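Long-range contacts in uncharacterized protein MG377 homolog (PDB 1ZXJ), which is of unknown function but may act as a molecular chaperone, built as a mostly helical, tri-lobal protein: residues A34-P39 / G100-N105; I40-V45 / N204-H209. All coordinates share one frame; numbering follows the deposited sequence.

Contact 1: A34-P39 / G100-N105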
loop_
_atom_site.group_PDB
_atom_site.type_symbol
_atom_site.label_atom_id
_atom_site.label_comp_id
_atom_site.label_asym_id
_atom_site.label_seq_id
_atom_site.Cartn_x
_atom_site.Cartn_y
_atom_site.Cartn_z
ATOM N N ALA A 34 17.638 4.558 -0.438
ATOM C CA ALA A 34 16.939 5.578 -1.208
ATOM C C ALA A 34 17.409 6.975 -0.788
ATOM O O ALA A 34 17.278 7.371 0.375
ATOM C CB ALA A 34 15.439 5.443 -1.007
ATOM N N LYS A 35 17.945 7.718 -1.752
ATOM C CA LYS A 35 18.473 9.056 -1.512
ATOM C C LYS A 35 17.606 10.146 -2.136
ATOM O O LYS A 35 17.233 10.054 -3.301
ATOM C CB LYS A 35 19.898 9.119 -2.076
ATOM C CG LYS A 35 20.637 10.437 -1.845
ATOM C CD LYS A 35 22.138 10.314 -2.150
ATOM C CE LYS A 35 22.804 9.272 -1.253
ATOM N NZ LYS A 35 24.290 9.397 -1.262
ATOM N N LEU A 36 17.284 11.177 -1.361
ATOM C CA LEU A 36 16.467 12.275 -1.873
ATOM C C LEU A 36 17.289 13.330 -2.612
ATOM O O LEU A 36 17.839 14.237 -1.990
ATOM C CB LEU A 36 15.714 12.955 -0.741
ATOM C CG LEU A 36 14.733 13.994 -1.269
ATOM C CD1 LEU A 36 13.847 13.336 -2.305
ATOM C CD2 LEU A 36 13.890 14.562 -0.149
ATOM N N VAL A 37 17.344 13.223 -3.940
ATOM C CA VAL A 37 18.104 14.149 -4.780
ATOM C C VAL A 37 17.633 15.610 -4.785
ATOM O O VAL A 37 18.451 16.518 -4.637
ATOM C CB VAL A 37 18.149 13.646 -6.232
ATOM C CG1 VAL A 37 18.972 14.593 -7.085
ATOM C CG2 VAL A 37 18.746 12.260 -6.277
ATOM N N LYS A 38 16.336 15.839 -4.974
ATOM C CA LYS A 38 15.786 17.199 -4.985
ATOM C C LYS A 38 14.659 17.270 -3.972
ATOM O O LYS A 38 14.148 16.252 -3.531
ATOM C CB LYS A 38 15.177 17.546 -6.352
ATOM C CG LYS A 38 16.040 17.286 -7.573
ATOM C CD LYS A 38 15.196 17.504 -8.846
ATOM C CE LYS A 38 16.024 17.419 -10.134
ATOM N NZ LYS A 38 15.186 17.612 -11.354
ATOM N N PRO A 39 14.255 18.483 -3.584
ATOM C CA PRO A 39 13.155 18.580 -2.617
ATOM C C PRO A 39 11.841 18.330 -3.363
ATOM O O PRO A 39 11.716 18.719 -4.518
ATOM C CB PRO A 39 13.287 20.009 -2.100
ATOM C CG PRO A 39 13.804 20.741 -3.301
ATOM C CD PRO A 39 14.862 19.802 -3.836
ATOM N N GLY A 100 10.312 10.408 -8.539
ATOM C CA GLY A 100 11.164 11.211 -9.387
ATOM C C GLY A 100 12.180 12.052 -8.645
ATOM O O GLY A 100 13.052 12.648 -9.278
ATOM N N TYR A 101 12.068 12.105 -7.317
ATOM C CA TYR A 101 12.982 12.884 -6.483
ATOM C C TYR A 101 13.960 12.009 -5.744
ATOM O O TYR A 101 14.660 12.475 -4.859
ATOM C CB TYR A 101 12.218 13.680 -5.443
ATOM C CG TYR A 101 11.240 14.626 -6.041
ATOM C CD1 TYR A 101 9.987 14.195 -6.439
ATOM C CD2 TYR A 101 11.576 15.953 -6.243
ATOM C CE1 TYR A 101 9.089 15.064 -7.026
ATOM C CE2 TYR A 101 10.691 16.827 -6.826
ATOM C CZ TYR A 101 9.449 16.383 -7.218
ATOM O OH TYR A 101 8.562 17.261 -7.803
ATOM N N PHE A 102 14.023 10.738 -6.095
ATOM C CA PHE A 102 14.924 9.860 -5.377
ATOM C C PHE A 102 15.920 9.122 -6.245
ATOM O O PHE A 102 15.707 8.893 -7.431
ATOM C CB PHE A 102 14.132 8.816 -4.555
ATOM C CG PHE A 102 13.400 9.379 -3.367
ATOM C CD1 PHE A 102 12.126 9.904 -3.501
ATOM C CD2 PHE A 102 13.963 9.319 -2.100
ATOM C CE1 PHE A 102 11.417 10.355 -2.391
ATOM C CE2 PHE A 102 13.265 9.768 -0.986
ATOM C CZ PHE A 102 11.989 10.284 -1.133
ATOM N N GLU A 103 17.015 8.746 -5.610
ATOM C CA GLU A 103 18.055 7.989 -6.253
ATOM C C GLU A 103 17.859 6.656 -5.566
ATOM O O GLU A 103 17.696 6.610 -4.353
ATOM C CB GLU A 103 19.414 8.586 -5.908
ATOM C CG GLU A 103 20.297 8.831 -7.104
ATOM C CD GLU A 103 21.464 9.738 -6.769
ATOM O OE1 GLU A 103 22.291 9.352 -5.905
ATOM O OE2 GLU A 103 21.546 10.843 -7.364
ATOM N N PHE A 104 17.839 5.572 -6.324
ATOM C CA PHE A 104 17.633 4.283 -5.705
ATOM C C PHE A 104 18.778 3.328 -5.947
ATOM O O PHE A 104 19.326 3.261 -7.036
ATOM C CB PHE A 104 16.342 3.641 -6.217
ATOM C CG PHE A 104 15.096 4.329 -5.757
ATOM C CD1 PHE A 104 14.257 4.956 -6.668
ATOM C CD2 PHE A 104 14.754 4.345 -4.407
ATOM C CE1 PHE A 104 13.098 5.593 -6.246
ATOM C CE2 PHE A 104 13.595 4.980 -3.969
ATOM C CZ PHE A 104 12.765 5.605 -4.890
ATOM N N ASN A 105 19.155 2.603 -4.907
ATOM C CA ASN A 105 20.187 1.600 -5.046
ATOM C C ASN A 105 19.531 0.319 -4.555
ATOM O O ASN A 105 19.416 0.081 -3.358
ATOM C CB ASN A 105 21.439 1.969 -4.235
ATOM C CG ASN A 105 22.419 2.861 -5.027
ATOM O OD1 ASN A 105 22.154 4.047 -5.274
ATOM N ND2 ASN A 105 23.554 2.281 -5.429
#
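K35 and E103 form the hydrogen-bonded pair at the middle of a two-stranded antiparallel sheet, a small beta element in a mainly helical chain; the strands run at 162° to each other. K35 N bonds to E103 O at 2.8 Å, and E103 N bonds to K35 O at 2.7 Å. Beyond them, V37 N makes a weak and less certain hydrogen bond to Y101 O, where the strand pairing ends.

E103 can be followed from root to tip. Its CB packs on V37 CG2 at 3.8 Å; the chain crosses V37 at about a right angle, its CG and carboxylate carbon also near that methyl, which OE2 meets at 3.3 Å. V37 holds CG1 anti to its backbone N (chi1 -178°), which leaves CG2 on the side of E103. The other oxygen, OE1, faces the aliphatic part of K35, 3.9 Å from CD, while K35 NZ lies 5.1 Å from E103 OE1, too far for a salt bridge.

The other face of the sheet carries A34, L36, F102 and F104 and rests on helix 129-152, where H147 meets the F102 ring edge-to-face. As modelled, L36 CD1 sits over the F102 ring, 3.7 Å from its centroid, but it is crowded against Y101 O, so this CH-pi contact is doubtful. A34 CB touches F104 CE2 at 3.5 Å.

The sheet is thus amphipathic: backbone bonds fix the register, an apolar and aromatic face meets the helix, and the opposite-charge pair on the outer face probably adds only modest long-range attraction.

Contact 2: I40-V45 / N204-H209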
loop_
_atom_site.group_PDB
_atom_site.type_symbol
_atom_site.label_atom_id
_atom_site.label_comp_id
_atom_site.label_asym_id
_atom_site.label_seq_id
_atom_site.Cartn_x
_atom_site.Cartn_y
_atom_site.Cartn_z
ATOM N N ILE A 40 10.876 17.681 -2.713
ATOM C CA ILE A 40 9.582 17.375 -3.340
ATOM C C ILE A 40 8.688 18.607 -3.510
ATOM O O ILE A 40 8.577 19.431 -2.598
ATOM C CB ILE A 40 8.804 16.321 -2.519
ATOM C CG1 ILE A 40 9.692 15.098 -2.272
ATOM C CG2 ILE A 40 7.534 15.925 -3.258
ATOM C CD1 ILE A 40 9.090 14.049 -1.343
ATOM N N GLN A 41 8.040 18.718 -4.669
ATOM C CA GLN A 41 7.178 19.865 -4.946
ATOM C C GLN A 41 5.702 19.594 -4.761
ATOM O O GLN A 41 4.970 19.347 -5.717
ATOM C CB GLN A 41 7.424 20.386 -6.357
ATOM C CG GLN A 41 8.868 20.765 -6.609
ATOM C CD GLN A 41 9.451 21.611 -5.488
ATOM O OE1 GLN A 41 8.829 22.575 -5.033
ATOM N NE2 GLN A 41 10.655 21.260 -5.043
ATOM N N TYR A 42 5.263 19.678 -3.515
ATOM C CA TYR A 42 3.872 19.433 -3.187
ATOM C C TYR A 42 2.899 20.401 -3.830
ATOM O O TYR A 42 1.692 20.252 -3.687
ATOM C CB TYR A 42 3.696 19.448 -1.677
ATOM C CG TYR A 42 4.613 18.481 -0.975
ATOM C CD1 TYR A 42 5.885 18.869 -0.573
ATOM C CD2 TYR A 42 4.215 17.171 -0.724
ATOM C CE1 TYR A 42 6.740 17.981 0.069
ATOM C CE2 TYR A 42 5.066 16.275 -0.079
ATOM C CZ TYR A 42 6.321 16.691 0.315
ATOM O OH TYR A 42 7.150 15.830 0.985
ATOM N N ASP A 43 3.414 21.391 -4.547
ATOM C CA ASP A 43 2.546 22.355 -5.202
ATOM C C ASP A 43 2.301 21.981 -6.659
ATOM O O ASP A 43 1.311 22.412 -7.258
ATOM C CB ASP A 43 3.143 23.757 -5.093
ATOM C CG ASP A 43 3.008 24.340 -3.696
ATOM O OD1 ASP A 43 3.649 25.375 -3.415
ATOM O OD2 ASP A 43 2.255 23.769 -2.876
ATOM N N GLU A 44 3.201 21.182 -7.231
ATOM C CA GLU A 44 3.020 20.737 -8.609
ATOM C C GLU A 44 1.830 19.792 -8.521
ATOM O O GLU A 44 1.833 18.873 -7.708
ATOM C CB GLU A 44 4.250 19.965 -9.139
ATOM C CG GLU A 44 5.573 20.757 -9.248
ATOM C CD GLU A 44 6.063 20.971 -10.703
ATOM O OE1 GLU A 44 5.894 20.050 -11.539
ATOM O OE2 GLU A 44 6.639 22.052 -11.002
ATOM N N VAL A 45 0.809 20.040 -9.332
ATOM C CA VAL A 45 -0.387 19.209 -9.350
ATOM C C VAL A 45 -0.103 17.882 -10.060
ATOM O O VAL A 45 0.695 17.834 -11.000
ATOM C CB VAL A 45 -1.542 19.953 -10.055
ATOM C CG1 VAL A 45 -2.748 19.057 -10.198
ATOM C CG2 VAL A 45 -1.919 21.165 -9.242
ATOM N N ASN A 204 -2.987 12.808 0.901
ATOM C CA ASN A 204 -3.390 14.052 1.559
ATOM C C ASN A 204 -2.452 15.232 1.290
ATOM O O ASN A 204 -2.812 16.374 1.518
ATOM C CB ASN A 204 -3.502 13.839 3.073
ATOM C CG ASN A 204 -4.008 15.080 3.804
ATOM O OD1 ASN A 204 -5.144 15.523 3.601
ATOM N ND2 ASN A 204 -3.163 15.650 4.652
ATOM N N HIS A 205 -1.259 14.953 0.784
ATOM C CA HIS A 205 -0.293 16.010 0.537
ATOM C C HIS A 205 -0.151 16.523 -0.893
ATOM O O HIS A 205 0.876 17.103 -1.232
ATOM C CB HIS A 205 1.088 15.570 1.044
ATOM C CG HIS A 205 1.159 15.424 2.534
ATOM N ND1 HIS A 205 2.333 15.166 3.208
ATOM C CD2 HIS A 205 0.186 15.465 3.476
ATOM C CE1 HIS A 205 2.076 15.048 4.500
ATOM N NE2 HIS A 205 0.781 15.223 4.688
ATOM N N PHE A 206 -1.159 16.317 -1.735
ATOM C CA PHE A 206 -1.075 16.786 -3.101
ATOM C C PHE A 206 -2.398 17.261 -3.669
ATOM O O PHE A 206 -3.451 16.858 -3.203
ATOM C CB PHE A 206 -0.561 15.680 -3.999
ATOM C CG PHE A 206 0.799 15.201 -3.662
ATOM C CD1 PHE A 206 0.981 14.259 -2.687
ATOM C CD2 PHE A 206 1.894 15.634 -4.394
ATOM C CE1 PHE A 206 2.233 13.736 -2.433
ATOM C CE2 PHE A 206 3.164 15.126 -4.155
ATOM C CZ PHE A 206 3.337 14.166 -3.175
ATOM N N LYS A 207 -2.330 18.131 -4.678
ATOM C CA LYS A 207 -3.519 18.618 -5.383
ATOM C C LYS A 207 -3.600 17.729 -6.639
ATOM O O LYS A 207 -2.592 17.493 -7.313
ATOM C CB LYS A 207 -3.343 20.056 -5.855
ATOM C CG LYS A 207 -3.159 21.115 -4.801
ATOM C CD LYS A 207 -2.633 22.388 -5.494
ATOM C CE LYS A 207 -2.293 23.527 -4.532
ATOM N NZ LYS A 207 -3.508 24.183 -3.956
ATOM N N PHE A 208 -4.780 17.235 -6.972
ATOM C CA PHE A 208 -4.883 16.386 -8.152
ATOM C C PHE A 208 -5.688 17.065 -9.227
ATOM O O PHE A 208 -6.518 17.922 -8.942
ATOM C CB PHE A 208 -5.550 15.030 -7.816
ATOM C CG PHE A 208 -4.746 14.161 -6.894
ATOM C CD1 PHE A 208 -4.776 14.370 -5.520
ATOM C CD2 PHE A 208 -3.913 13.173 -7.402
ATOM C CE1 PHE A 208 -3.979 13.604 -4.651
ATOM C CE2 PHE A 208 -3.111 12.397 -6.549
ATOM C CZ PHE A 208 -3.145 12.621 -5.160
ATOM N N HIS A 209 -5.398 16.687 -10.464
ATOM C CA HIS A 209 -6.114 17.170 -11.636
ATOM C C HIS A 209 -6.515 15.923 -12.424
ATOM O O HIS A 209 -5.668 15.058 -12.725
ATOM C CB HIS A 209 -5.258 18.073 -12.544
ATOM C CG HIS A 209 -5.897 18.316 -13.875
ATOM N ND1 HIS A 209 -6.951 19.192 -14.039
ATOM C CD2 HIS A 209 -5.786 17.648 -15.049
ATOM C CE1 HIS A 209 -7.467 19.040 -15.245
ATOM N NE2 HIS A 209 -6.780 18.106 -15.874
#
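Y42 and V45 mark the two places where the backbone of 40-45 draws near that of 204-209: the CA atoms of V45 and K207 are 5.1 Å apart, those of Y42 and F206 5.6 Å. Y42 lies within a type I beta turn from Q41 to E44, closed by E44 N on Q41 O at 3.0 Å, and V45 follows it. The turn leads into strand 46-48, which pairs with strand 208-210 in a two-stranded parallel sheet. K207 and H209 take backbone bonds to I46, whereas the two segments share none and meet mainly through side chains, some against backbone carbonyls.

With its CG beside the backbone N (chi1 -55°), Y42 lies alongside H205, and H205 O approaches Y42 CD2 at 3.4 Å, at the edge and near the ring plane. The same CD2 stands over one face of F206, offset toward the rim, 4.0 Å from CZ. The two ring planes are inclined obliquely, at 42°. I40 CG2 covers a face of Y42, and a weak hydrogen bond ties the tyrosine hydroxyl to E151 on helix 129-152. H205 in turn meets W152 edge-to-face.

At the other end V45 crosses K207 at about a right angle. Its CG2 packs on K207 CB at 3.8 Å, and CG1, anti to the backbone N (chi1 175°), touches H209 CB at 3.6 Å.

Contact 2 takes over in the chain where contact 1 ends, since P39 is followed directly by I40, and the centres of the two contacts are about 17 Å apart. They touch at Y101, whose OH forms a weak hydrogen bond to Q41 N at 3.5 Å and whose CE2 packs on I40 CA at 3.7 Å. Side chains of both contacts touch helix 129-152. The two contacts lie about 20 and 19 Å from the centre of the chain, so both are peripheral. Together they show extended and turn segments lying against one helix, contact 1 as an antiparallel strand pair and contact 2 as side-chain packing beside a parallel pair.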